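Aromatic-L-amino-acid decarboxylase (Catharanthus roseus, PDB 6EEW) catalyses the pyridoxal 5'-phosphate-dependent decarboxylation of L-tryptophan to tryptamine and of 5-hydroxy-L-tryptophan to serotonin, working as a homodimer. Local coordinates at residues M78-I81 against Q82-I85; F206-T209 against C210-G214; T267-V270 against D271-S274; I489-L492 against T493-L497. All coordinates share one frame; numbering follows the deposited sequence.

All four contacts are local, each joining groups about one turn apart along a helix or at its start. Contact 2 is buried: its helix belongs to a beta-alpha-beta unit of the seven-stranded sheet, and a cysteine sulfur over a phenylalanine ring sits beside ordinary helical bonds. Contact 3 opens helix 270-280, about 22 Å from contact 2 between centres, and relies on serine and aspartate bonds to the backbone. Contacts 1 and 4 are partly buried, each with an outer side of charged residues; contact 1 lies in the C-terminal part of helix 74-85 and contact 4 in that of helix 479-496. Contacts 1 and 2 both touch the second subunit, whereas no other chain touches contacts 3 and 4.

Contact 1: residues M78-I81 against Q82-I85; sequences MKDI and QKDI
The C-terminal part of helix 74-85 brings Asp80 next to both Lys83 and Asp84 on one flank. Asp80 and Asp84 run alongside each other and point the same way, their carboxylate planes turned 46° apart, with OD1 of Asp80 4.0 Å from OD2 of Asp84. Lys83 lies beside Asp80 as well; its chain leaves with CG anti to the backbone N (chi1 -171°) and bends at chi3, which leaves NZ 4.1 Å from Asp80 OD1, too long for a salt bridge but near enough that it may soften the repulsion between the two carboxylates. The firm partner of Asp80 is Arg383 of the second subunit, which takes OD2 in a salt bridge and so ties this helix to the dimer interface.

The backbone widens here into a pi-type turn. Asp84 N still bonds to Asp80 O at 2.8 Å in the usual alpha-helical step, while Ile85 N reaches the same oxygen weakly at 3.4 Å and Ile81 O, also weakly, at 3.5 Å. On the apolar flank CG2 of Ile81 stands 4.4 Å from CB of Ile85, a loose contact. Trp379 of the second subunit packs on Asp80 and Ile81, and its Phe373 on Ile85.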
ATOM      1  N   MET A  78      21.246   4.152  16.472  1.00 72.14           N
ATOM      2  CA  MET A  78      21.394   2.704  16.524  1.00 69.27           C
ATOM      3  C   MET A  78      21.315   2.209  17.960  1.00 71.03           C
ATOM      4  O   MET A  78      20.690   1.175  18.242  1.00 75.05           O
ATOM      5  CB  MET A  78      22.718   2.304  15.884  1.00 72.19           C
ATOM      6  CG  MET A  78      22.807   2.660  14.412  1.00 76.32           C
ATOM      7  SD  MET A  78      21.661   1.696  13.407  1.00 76.89           S
ATOM      8  CE  MET A  78      20.123   2.544  13.727  1.00 73.75           C
ATOM      9  N   LYS A  79      21.939   2.940  18.889  1.00 68.30           N
ATOM     10  CA  LYS A  79      21.833   2.581  20.298  1.00 71.82           C
ATOM     11  C   LYS A  79      20.378   2.572  20.744  1.00 73.01           C
ATOM     12  O   LYS A  79      19.923   1.632  21.408  1.00 72.58           O
ATOM     13  CB  LYS A  79      22.650   3.556  21.143  1.00 74.27           C
ATOM     14  CG  LYS A  79      22.801   3.137  22.590  1.00 82.25           C
ATOM     15  CD  LYS A  79      23.497   4.215  23.413  1.00 88.16           C
ATOM     16  CE  LYS A  79      22.671   5.491  23.498  1.00 88.89           C
ATOM     17  NZ  LYS A  79      23.387   6.547  24.270  1.00 91.96           N
ATOM     18  N   ASP A  80      19.620   3.603  20.361  1.00 71.08           N
ATOM     19  CA  ASP A  80      18.218   3.684  20.766  1.00 71.06           C
ATOM     20  C   ASP A  80      17.382   2.590  20.118  1.00 73.42           C
ATOM     21  O   ASP A  80      16.380   2.150  20.685  1.00 71.39           O
ATOM     22  CB  ASP A  80      17.645   5.052  20.407  1.00 72.03           C
ATOM     23  CG  ASP A  80      18.273   6.174  21.205  1.00 72.18           C
ATOM     24  OD1 ASP A  80      19.063   5.869  22.127  1.00 77.65           O
ATOM     25  OD2 ASP A  80      17.979   7.354  20.899  1.00 68.21           O
ATOM     26  N   ILE A  81      17.752   2.169  18.914  1.00 69.70           N
ATOM     27  CA  ILE A  81      17.032   1.082  18.273  1.00 64.89           C
ATOM     28  C   ILE A  81      17.293  -0.220  19.012  1.00 68.09           C
ATOM     29  O   ILE A  81      16.390  -1.052  19.175  1.00 65.17           O
ATOM     30  CB  ILE A  81      17.432   0.997  16.793  1.00 61.36           C
ATOM     31  CG1 ILE A  81      16.894   2.227  16.066  1.00 56.80           C
ATOM     32  CG2 ILE A  81      16.891  -0.293  16.178  1.00 59.93           C
ATOM     33  CD1 ILE A  81      17.231   2.281  14.620  1.00 57.97           C
ATOM     34  N   GLN A  82      18.530  -0.414  19.471  1.00 73.34           N
ATOM     35  CA  GLN A  82      18.851  -1.613  20.237  1.00 75.18           C
ATOM     36  C   GLN A  82      18.180  -1.601  21.605  1.00 76.20           C
ATOM     37  O   GLN A  82      17.782  -2.658  22.109  1.00 80.12           O
ATOM     38  CB  GLN A  82      20.366  -1.749  20.391  1.00 79.09           C
ATOM     39  CG  GLN A  82      21.029  -2.582  19.307  1.00 86.93           C
ATOM     40  CD  GLN A  82      20.746  -4.080  19.445  1.00 93.13           C
ATOM     41  OE1 GLN A  82      19.603  -4.502  19.646  1.00 94.21           O
ATOM     42  NE2 GLN A  82      21.796  -4.890  19.343  1.00 95.72           N
ATOM     43  N   LYS A  83      18.013  -0.420  22.197  1.00 71.50           N
ATOM     44  CA  LYS A  83      17.632  -0.303  23.599  1.00 73.09           C
ATOM     45  C   LYS A  83      16.153   0.001  23.821  1.00 74.61           C
ATOM     46  O   LYS A  83      15.615  -0.367  24.871  1.00 78.60           O
ATOM     47  CB  LYS A  83      18.500   0.766  24.271  1.00 77.51           C
ATOM     48  CG  LYS A  83      18.381   0.859  25.781  1.00 81.73           C
ATOM     49  CD  LYS A  83      19.072   2.124  26.248  1.00 85.82           C
ATOM     50  CE  LYS A  83      18.475   3.342  25.565  1.00 88.17           C
ATOM     51  NZ  LYS A  83      19.147   4.592  25.973  1.00 94.25           N
ATOM     52  N   ASP A  84      15.477   0.655  22.870  1.00 71.41           N
ATOM     53  CA  ASP A  84      14.113   1.137  23.042  1.00 68.94           C
ATOM     54  C   ASP A  84      13.130   0.601  22.012  1.00 69.57           C
ATOM     55  O   ASP A  84      11.933   0.557  22.301  1.00 71.21           O
ATOM     56  CB  ASP A  84      14.060   2.672  22.961  1.00 75.27           C
ATOM     57  CG  ASP A  84      14.958   3.351  23.977  1.00 81.38           C
ATOM     58  OD1 ASP A  84      14.952   2.939  25.157  1.00 85.84           O
ATOM     59  OD2 ASP A  84      15.660   4.315  23.588  1.00 79.24           O
ATOM     60  N   ILE A  85      13.587   0.219  20.815  1.00 67.06           N
ATOM     61  CA  ILE A  85      12.684  -0.267  19.774  1.00 63.62           C
ATOM     62  C   ILE A  85      12.622  -1.791  19.769  1.00 62.06           C
ATOM     63  O   ILE A  85      11.564  -2.381  20.014  1.00 62.48           O
ATOM     64  CB  ILE A  85      13.084   0.247  18.382  1.00 58.92           C
ATOM     65  CG1 ILE A  85      13.099   1.778  18.345  1.00 59.61           C
ATOM     66  CG2 ILE A  85      12.114  -0.301  17.338  1.00 55.15           C
ATOM     67  CD1 ILE A  85      11.764   2.412  18.639  1.00 52.33           C
TER

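Contact 2: residues F206-T209 against C210-G214; sequences FPKT and CKLAG
Cys210 lays its sulfur over one face of the Phe206 ring, a sulfur-aromatic contact one helical turn apart. SG stands 3.8 Å from the centroid of the Phe206 ring, 25° off the normal and displaced toward the CE1-CZ rim; both Phe206 CE1 and CZ are 3.5 Å from Cys210 SG. Two first torsions produce the overlap: Phe206 carries CG anti to its N (chi1 163°), and Cys210 places SG beside its own N, back toward the preceding turn.

The backbone fixes this spacing, with Cys210 N bonded nearly straight to Phe206 O at 3.0 Å. Two residues further on, Leu212 N is bonded to Lys208 O at 2.9 Å. A Schellman motif closes the helix: Gly214 takes a positive phi (94°), and its N bonds to Lys211 O at 2.9 Å. Lys208 NZ and Lys211 NZ are hydrogen-bonded to the carbonyl O atoms of Gln366 and Thr343 of the second subunit.

Thr209 packs on helix 167-186, its side chain about 4 Å from that of Ser168, which probably binds pyridoxal 5'-phosphate. Within the strand 194-199, helix 206-212, strand 220-223 beta-alpha-beta unit, Phe206 and Cys210 face Cys196, and Phe206 also reaches Phe254 and Cys256 of strand 251-258.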
ATOM      1  N   PHE A 206     -13.899  -9.084   5.854  1.00 61.47           N
ATOM      2  CA  PHE A 206     -14.820  -9.064   4.718  1.00 55.88           C
ATOM      3  C   PHE A 206     -15.975  -8.086   4.910  1.00 57.01           C
ATOM      4  O   PHE A 206     -16.261  -7.303   3.984  1.00 64.43           O
ATOM      5  CB  PHE A 206     -15.306 -10.497   4.474  1.00 49.90           C
ATOM      6  CG  PHE A 206     -16.529 -10.596   3.632  1.00 48.94           C
ATOM      7  CD1 PHE A 206     -16.477 -10.393   2.260  1.00 48.62           C
ATOM      8  CD2 PHE A 206     -17.747 -10.855   4.230  1.00 45.38           C
ATOM      9  CE1 PHE A 206     -17.640 -10.486   1.491  1.00 47.68           C
ATOM     10  CE2 PHE A 206     -18.914 -10.948   3.477  1.00 49.32           C
ATOM     11  CZ  PHE A 206     -18.858 -10.761   2.105  1.00 48.77           C
ATOM     12  N   PRO A 207     -16.684  -8.079   6.038  1.00 51.81           N
ATOM     13  CA  PRO A 207     -17.746  -7.074   6.223  1.00 53.29           C
ATOM     14  C   PRO A 207     -17.234  -5.641   6.183  1.00 60.50           C
ATOM     15  O   PRO A 207     -17.899  -4.748   5.634  1.00 53.94           O
ATOM     16  CB  PRO A 207     -18.321  -7.428   7.603  1.00 49.62           C
ATOM     17  CG  PRO A 207     -17.922  -8.893   7.824  1.00 49.69           C
ATOM     18  CD  PRO A 207     -16.600  -9.035   7.158  1.00 50.64           C
ATOM     19  N   LYS A 208     -16.081  -5.388   6.798  1.00 63.20           N
ATOM     20  CA  LYS A 208     -15.497  -4.056   6.737  1.00 57.46           C
ATOM     21  C   LYS A 208     -15.324  -3.626   5.291  1.00 55.05           C
ATOM     22  O   LYS A 208     -15.694  -2.509   4.907  1.00 52.59           O
ATOM     23  CB  LYS A 208     -14.155  -4.045   7.468  1.00 54.68           C
ATOM     24  CG  LYS A 208     -13.327  -2.783   7.246  1.00 57.11           C
ATOM     25  CD  LYS A 208     -12.058  -2.831   8.054  1.00 58.70           C
ATOM     26  CE  LYS A 208     -11.189  -1.613   7.808  1.00 63.47           C
ATOM     27  NZ  LYS A 208     -10.018  -1.632   8.726  1.00 67.79           N
ATOM     28  N   THR A 209     -14.768  -4.515   4.473  1.00 58.49           N
ATOM     29  CA  THR A 209     -14.595  -4.231   3.054  1.00 58.06           C
ATOM     30  C   THR A 209     -15.928  -3.926   2.382  1.00 49.83           C
ATOM     31  O   THR A 209     -16.055  -2.937   1.655  1.00 52.88           O
ATOM     32  CB  THR A 209     -13.898  -5.409   2.373  1.00 67.41           C
ATOM     33  OG1 THR A 209     -12.546  -5.483   2.839  1.00 72.92           O
ATOM     34  CG2 THR A 209     -13.876  -5.212   0.877  1.00 72.15           C
ATOM     35  N   CYS A 210     -16.948  -4.756   2.627  1.00 41.74           N
ATOM     36  CA  CYS A 210     -18.250  -4.489   2.016  1.00 46.86           C
ATOM     37  C   CYS A 210     -18.762  -3.103   2.400  1.00 54.65           C
ATOM     38  O   CYS A 210     -19.278  -2.360   1.557  1.00 52.27           O
ATOM     39  CB  CYS A 210     -19.259  -5.556   2.430  1.00 50.45           C
ATOM     40  SG  CYS A 210     -18.854  -7.236   1.849  1.00 48.34           S
ATOM     41  N   LYS A 211     -18.644  -2.748   3.679  1.00 59.15           N
ATOM     42  CA  LYS A 211     -19.099  -1.439   4.132  1.00 56.23           C
ATOM     43  C   LYS A 211     -18.325  -0.328   3.428  1.00 60.62           C
ATOM     44  O   LYS A 211     -18.906   0.685   3.018  1.00 55.09           O
ATOM     45  CB  LYS A 211     -18.944  -1.338   5.650  1.00 54.90           C
ATOM     46  CG  LYS A 211     -19.308   0.006   6.243  1.00 56.78           C
ATOM     47  CD  LYS A 211     -19.049   0.039   7.746  1.00 56.98           C
ATOM     48  CE  LYS A 211     -19.537   1.352   8.338  1.00 59.49           C
ATOM     49  NZ  LYS A 211     -19.381   1.425   9.818  1.00 62.28           N
ATOM     50  N   LEU A 212     -17.011  -0.508   3.267  1.00 53.44           N
ATOM     51  CA  LEU A 212     -16.211   0.489   2.569  1.00 52.27           C
ATOM     52  C   LEU A 212     -16.730   0.752   1.165  1.00 57.78           C
ATOM     53  O   LEU A 212     -16.632   1.884   0.674  1.00 57.22           O
ATOM     54  CB  LEU A 212     -14.748   0.059   2.518  1.00 52.99           C
ATOM     55  CG  LEU A 212     -14.053  -0.011   3.878  1.00 57.31           C
ATOM     56  CD1 LEU A 212     -12.576  -0.265   3.691  1.00 53.86           C
ATOM     57  CD2 LEU A 212     -14.280   1.286   4.662  1.00 59.25           C
ATOM     58  N   ALA A 213     -17.253  -0.277   0.491  1.00 56.86           N
ATOM     59  CA  ALA A 213     -17.752  -0.130  -0.872  1.00 46.56           C
ATOM     60  C   ALA A 213     -19.154   0.452  -0.921  1.00 52.80           C
ATOM     61  O   ALA A 213     -19.668   0.694  -2.021  1.00 58.20           O
ATOM     62  CB  ALA A 213     -17.736  -1.471  -1.601  1.00 40.97           C
ATOM     63  N   GLY A 214     -19.777   0.683   0.231  1.00 50.00           N
ATOM     64  CA  GLY A 214     -21.106   1.241   0.270  1.00 44.58           C
ATOM     65  C   GLY A 214     -22.225   0.233   0.342  1.00 54.39           C
ATOM     66  O   GLY A 214     -23.395   0.620   0.237  1.00 50.42           O
TER

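Contact 3: residues T267-V270 against D271-S274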
ATOM      1  N   THR A 267     -11.716 -24.398   4.661  1.00 46.05           N
ATOM      2  CA  THR A 267     -11.631 -24.314   3.205  1.00 48.39           C
ATOM      3  C   THR A 267     -13.033 -24.303   2.619  1.00 53.65           C
ATOM      4  O   THR A 267     -13.789 -25.268   2.792  1.00 59.44           O
ATOM      5  CB  THR A 267     -10.830 -25.490   2.619  1.00 48.93           C
ATOM      6  OG1 THR A 267     -11.357 -26.722   3.117  1.00 59.00           O
ATOM      7  CG2 THR A 267      -9.367 -25.421   2.985  1.00 41.75           C
ATOM      8  N   ASP A 268     -13.373 -23.235   1.938  1.00 47.98           N
ATOM      9  CA  ASP A 268     -14.645 -23.228   1.232  1.00 50.71           C
ATOM     10  C   ASP A 268     -14.493 -23.956  -0.093  1.00 44.09           C
ATOM     11  O   ASP A 268     -13.471 -23.796  -0.766  1.00 46.85           O
ATOM     12  CB  ASP A 268     -15.120 -21.798   0.990  1.00 59.10           C
ATOM     13  CG  ASP A 268     -15.318 -21.026   2.276  1.00 69.01           C
ATOM     14  OD1 ASP A 268     -15.900 -21.595   3.226  1.00 65.11           O
ATOM     15  OD2 ASP A 268     -14.869 -19.858   2.337  1.00 79.48           O
ATOM     16  N   PRO A 269     -15.498 -24.738  -0.503  1.00 50.59           N
ATOM     17  CA  PRO A 269     -15.346 -25.578  -1.702  1.00 52.68           C
ATOM     18  C   PRO A 269     -15.512 -24.739  -2.959  1.00 53.36           C
ATOM     19  O   PRO A 269     -16.625 -24.349  -3.322  1.00 49.70           O
ATOM     20  CB  PRO A 269     -16.468 -26.620  -1.540  1.00 51.66           C
ATOM     21  CG  PRO A 269     -17.532 -25.902  -0.775  1.00 53.72           C
ATOM     22  CD  PRO A 269     -16.807 -24.924   0.145  1.00 52.96           C
ATOM     23  N   VAL A 270     -14.393 -24.459  -3.629  1.00 50.85           N
ATOM     24  CA  VAL A 270     -14.430 -23.604  -4.812  1.00 51.38           C
ATOM     25  C   VAL A 270     -15.312 -24.206  -5.896  1.00 55.42           C
ATOM     26  O   VAL A 270     -16.089 -23.498  -6.547  1.00 56.12           O
ATOM     27  CB  VAL A 270     -13.002 -23.348  -5.327  1.00 54.47           C
ATOM     28  CG1 VAL A 270     -13.052 -22.724  -6.703  1.00 53.56           C
ATOM     29  CG2 VAL A 270     -12.243 -22.448  -4.358  1.00 57.51           C
ATOM     30  N   ASP A 271     -15.222 -25.525  -6.096  1.00 60.55           N
ATOM     31  CA  ASP A 271     -15.869 -26.156  -7.247  1.00 59.94           C
ATOM     32  C   ASP A 271     -17.386 -26.020  -7.194  1.00 53.24           C
ATOM     33  O   ASP A 271     -18.015 -25.677  -8.201  1.00 56.50           O
ATOM     34  CB  ASP A 271     -15.454 -27.629  -7.350  1.00 61.04           C
ATOM     35  CG  ASP A 271     -15.497 -28.338  -6.016  1.00 68.46           C
ATOM     36  OD1 ASP A 271     -15.981 -27.711  -5.041  1.00 66.31           O
ATOM     37  OD2 ASP A 271     -15.023 -29.502  -5.937  1.00 76.22           O
ATOM     38  N   SER A 272     -18.005 -26.314  -6.042  1.00 49.64           N
ATOM     39  CA  SER A 272     -19.466 -26.201  -5.944  1.00 54.58           C
ATOM     40  C   SER A 272     -19.934 -24.748  -5.811  1.00 60.20           C
ATOM     41  O   SER A 272     -20.940 -24.342  -6.430  1.00 58.85           O
ATOM     42  CB  SER A 272     -19.976 -27.021  -4.761  1.00 54.29           C
ATOM     43  OG  SER A 272     -19.294 -26.670  -3.572  1.00 59.74           O
ATOM     44  N   LEU A 273     -19.217 -23.952  -5.002  1.00 60.67           N
ATOM     45  CA  LEU A 273     -19.626 -22.570  -4.776  1.00 56.17           C
ATOM     46  C   LEU A 273     -19.556 -21.758  -6.056  1.00 58.16           C
ATOM     47  O   LEU A 273     -20.416 -20.908  -6.303  1.00 61.93           O
ATOM     48  CB  LEU A 273     -18.762 -21.924  -3.692  1.00 49.73           C
ATOM     49  CG  LEU A 273     -18.887 -22.496  -2.284  1.00 47.30           C
ATOM     50  CD1 LEU A 273     -17.943 -21.778  -1.338  1.00 44.85           C
ATOM     51  CD2 LEU A 273     -20.324 -22.406  -1.793  1.00 46.98           C
ATOM     52  N   SER A 274     -18.532 -21.985  -6.874  1.00 58.63           N
ATOM     53  CA  SER A 274     -18.420 -21.213  -8.105  1.00 60.53           C
ATOM     54  C   SER A 274     -19.538 -21.571  -9.065  1.00 66.07           C
ATOM     55  O   SER A 274     -20.046 -20.708  -9.787  1.00 66.82           O
ATOM     56  CB  SER A 274     -17.056 -21.438  -8.752  1.00 59.61           C
ATOM     57  OG  SER A 274     -16.875 -22.804  -9.078  1.00 67.47           O
TER
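Ser274 turns OG between its backbone N and carbonyl carbon (chi1 61°), which curls the hydroxyl back onto Val270 O at 2.7 Å. Ser274 N bonds to that oxygen too, at 2.9 Å, and the two donors come from opposite faces of the carbonyl plane. A similar torsion in Asp271 (chi1 45°) folds its carboxylate over the start of the helix. Its OD1 accepts from Ser272 N at 2.7 Å, on the anti side and 34° out of the carboxylate plane. The same Asp271 OD1 rests 3.7 Å from Pro269 CB.

Pro269 is the N-cap of helix 270-280, and its O takes Leu273 N at 3.1 Å. The pyrrolidine and the leucine cross obliquely, CD of Pro269 3.7 Å from CD1 of Leu273, and Ser272 OG sits against Pro269 CG at 3.4 Å. Replacing Asp271 with an alanine would probably leave Ser272 N without its carboxylate acceptor.

Asp268 is anchored through its carboxylate to the backbone N atoms of Thr258 and Ile233. The Asp271 carboxylate, at the helix N-terminus, is likely to be stabilised by the helix dipole, and Ser274 OG, also bonded to Arg309, links the first turn to a cationic neighbour.

Contact 4: residues I489-L492 against T493-L497; sequences IQKL and TDDLL
Thr493 directs its hydroxyl back along the helix at Ile489 O, one turn earlier. Because OG1 is anti to the carbonyl carbon and beside the backbone N (chi1 -61°), it reaches Ile489 O at 2.9 Å from above the carbonyl plane, 38° out of it, while Thr493 N approaches the same oxygen from the opposite face, also at 2.9 Å. The hydroxyl of this buried threonine is thus satisfied within its own helix. With a valine here, Ile489 O would probably lose its second donor and keep the backbone bond alone.

Asp494 and Asp495 lean toward the preceding turn in the same sense, each with CG beside its own N. Asp494 brings its carboxylate close to Gln490 O, OD2 at 3.4 Å, two acceptors with no bond between them, which the salt bridge from Asp494 OD1 to Arg413 probably offsets. Asp495 N bonds almost straight (177°) to Lys491 O, while Lys491 NZ stays 5.9 Å from Asp495 OD2.

Ile489, Leu492 and Thr493 turn inward onto Leu445 and Leu449 of helix 438-451 and Phe414 of strand 414-416, leaving Lys491 and Asp495 on the outer side: the pattern of an amphipathic helix, here the C-terminal one, packed on its neighbours.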
ATOM      1  N   ILE A 489       5.306 -27.290  25.900  1.00 68.05           N
ATOM      2  CA  ILE A 489       3.865 -27.408  26.094  1.00 72.06           C
ATOM      3  C   ILE A 489       3.564 -28.520  27.087  1.00 74.95           C
ATOM      4  O   ILE A 489       2.766 -28.348  28.019  1.00 74.08           O
ATOM      5  CB  ILE A 489       3.160 -27.639  24.745  1.00 71.61           C
ATOM      6  CG1 ILE A 489       3.387 -26.430  23.823  1.00 69.63           C
ATOM      7  CG2 ILE A 489       1.686 -27.935  24.961  1.00 73.03           C
ATOM      8  CD1 ILE A 489       2.790 -26.564  22.440  1.00 66.29           C
ATOM      9  N   GLN A 490       4.226 -29.670  26.921  1.00 73.08           N
ATOM     10  CA  GLN A 490       3.991 -30.781  27.835  1.00 74.17           C
ATOM     11  C   GLN A 490       4.445 -30.439  29.250  1.00 81.87           C
ATOM     12  O   GLN A 490       3.765 -30.783  30.225  1.00 86.96           O
ATOM     13  CB  GLN A 490       4.690 -32.044  27.331  1.00 75.38           C
ATOM     14  CG  GLN A 490       3.915 -32.791  26.256  1.00 73.04           C
ATOM     15  CD  GLN A 490       4.543 -34.124  25.897  1.00 78.74           C
ATOM     16  OE1 GLN A 490       5.743 -34.213  25.625  1.00 80.83           O
ATOM     17  NE2 GLN A 490       3.735 -35.180  25.923  1.00 78.92           N
ATOM     18  N   LYS A 491       5.594 -29.772  29.389  1.00 83.84           N
ATOM     19  CA  LYS A 491       6.056 -29.398  30.726  1.00 86.03           C
ATOM     20  C   LYS A 491       5.063 -28.466  31.406  1.00 84.22           C
ATOM     21  O   LYS A 491       4.729 -28.641  32.584  1.00 88.36           O
ATOM     22  CB  LYS A 491       7.436 -28.739  30.674  1.00 88.67           C
ATOM     23  CG  LYS A 491       7.927 -28.315  32.066  1.00 92.80           C
ATOM     24  CD  LYS A 491       9.296 -27.649  32.049  1.00 98.10           C
ATOM     25  CE  LYS A 491       9.254 -26.272  31.402  1.00 99.63           C
ATOM     26  NZ  LYS A 491      10.551 -25.543  31.552  1.00100.03           N
ATOM     27  N   LEU A 492       4.594 -27.451  30.680  1.00 78.13           N
ATOM     28  CA  LEU A 492       3.661 -26.503  31.276  1.00 78.79           C
ATOM     29  C   LEU A 492       2.322 -27.155  31.579  1.00 79.04           C
ATOM     30  O   LEU A 492       1.643 -26.764  32.534  1.00 80.09           O
ATOM     31  CB  LEU A 492       3.483 -25.294  30.360  1.00 79.05           C
ATOM     32  CG  LEU A 492       4.759 -24.475  30.155  1.00 77.08           C
ATOM     33  CD1 LEU A 492       4.509 -23.256  29.271  1.00 71.91           C
ATOM     34  CD2 LEU A 492       5.340 -24.072  31.496  1.00 78.95           C
ATOM     35  N   THR A 493       1.932 -28.162  30.796  1.00 80.78           N
ATOM     36  CA  THR A 493       0.711 -28.890  31.112  1.00 77.51           C
ATOM     37  C   THR A 493       0.888 -29.715  32.380  1.00 75.86           C
ATOM     38  O   THR A 493       0.003 -29.736  33.238  1.00 77.88           O
ATOM     39  CB  THR A 493       0.312 -29.785  29.941  1.00 77.03           C
ATOM     40  OG1 THR A 493       0.072 -28.979  28.781  1.00 73.64           O
ATOM     41  CG2 THR A 493      -0.945 -30.577  30.276  1.00 76.95           C
ATOM     42  N   ASP A 494       2.043 -30.367  32.533  1.00 77.18           N
ATOM     43  CA  ASP A 494       2.320 -31.091  33.773  1.00 85.59           C
ATOM     44  C   ASP A 494       2.260 -30.154  34.970  1.00 92.29           C
ATOM     45  O   ASP A 494       1.564 -30.427  35.954  1.00 93.87           O
ATOM     46  CB  ASP A 494       3.682 -31.784  33.698  1.00 92.75           C
ATOM     47  CG  ASP A 494       3.727 -32.883  32.647  1.00100.40           C
ATOM     48  OD1 ASP A 494       2.649 -33.378  32.247  1.00102.61           O
ATOM     49  OD2 ASP A 494       4.843 -33.254  32.219  1.00101.93           O
ATOM     50  N   ASP A 495       2.984 -29.032  34.894  1.00 99.67           N
ATOM     51  CA  ASP A 495       2.939 -28.041  35.968  1.00106.82           C
ATOM     52  C   ASP A 495       1.514 -27.590  36.242  1.00106.68           C
ATOM     53  O   ASP A 495       1.148 -27.332  37.395  1.00111.54           O
ATOM     54  CB  ASP A 495       3.811 -26.831  35.624  1.00111.59           C
ATOM     55  CG  ASP A 495       5.295 -27.112  35.758  1.00118.72           C
ATOM     56  OD1 ASP A 495       5.658 -28.217  36.215  1.00121.88           O
ATOM     57  OD2 ASP A 495       6.099 -26.221  35.413  1.00120.45           O
ATOM     58  N   LEU A 496       0.696 -27.483  35.194  1.00100.33           N
ATOM     59  CA  LEU A 496      -0.659 -26.972  35.344  1.00 94.13           C
ATOM     60  C   LEU A 496      -1.606 -27.979  35.992  1.00 94.25           C
ATOM     61  O   LEU A 496      -2.713 -27.589  36.383  1.00 96.20           O
ATOM     62  CB  LEU A 496      -1.187 -26.549  33.975  1.00 86.99           C
ATOM     63  CG  LEU A 496      -2.616 -26.025  33.904  1.00 87.52           C
ATOM     64  CD1 LEU A 496      -2.721 -24.725  34.682  1.00 86.64           C
ATOM     65  CD2 LEU A 496      -3.036 -25.821  32.457  1.00 86.18           C
ATOM     66  N   LEU A 497      -1.203 -29.243  36.124  1.00 87.81           N
ATOM     67  CA  LEU A 497      -2.018 -30.247  36.809  1.00 87.68           C
ATOM     68  C   LEU A 497      -1.168 -31.081  37.767  1.00 91.15           C
ATOM     69  O   LEU A 497      -0.945 -30.705  38.919  1.00 94.47           O
ATOM     70  CB  LEU A 497      -2.713 -31.174  35.804  1.00 87.11           C
ATOM     71  CG  LEU A 497      -3.545 -30.613  34.642  1.00 82.00           C
ATOM     72  CD1 LEU A 497      -2.672 -29.913  33.632  1.00 78.52           C
ATOM     73  CD2 LEU A 497      -4.339 -31.720  33.957  1.00 80.10           C
TER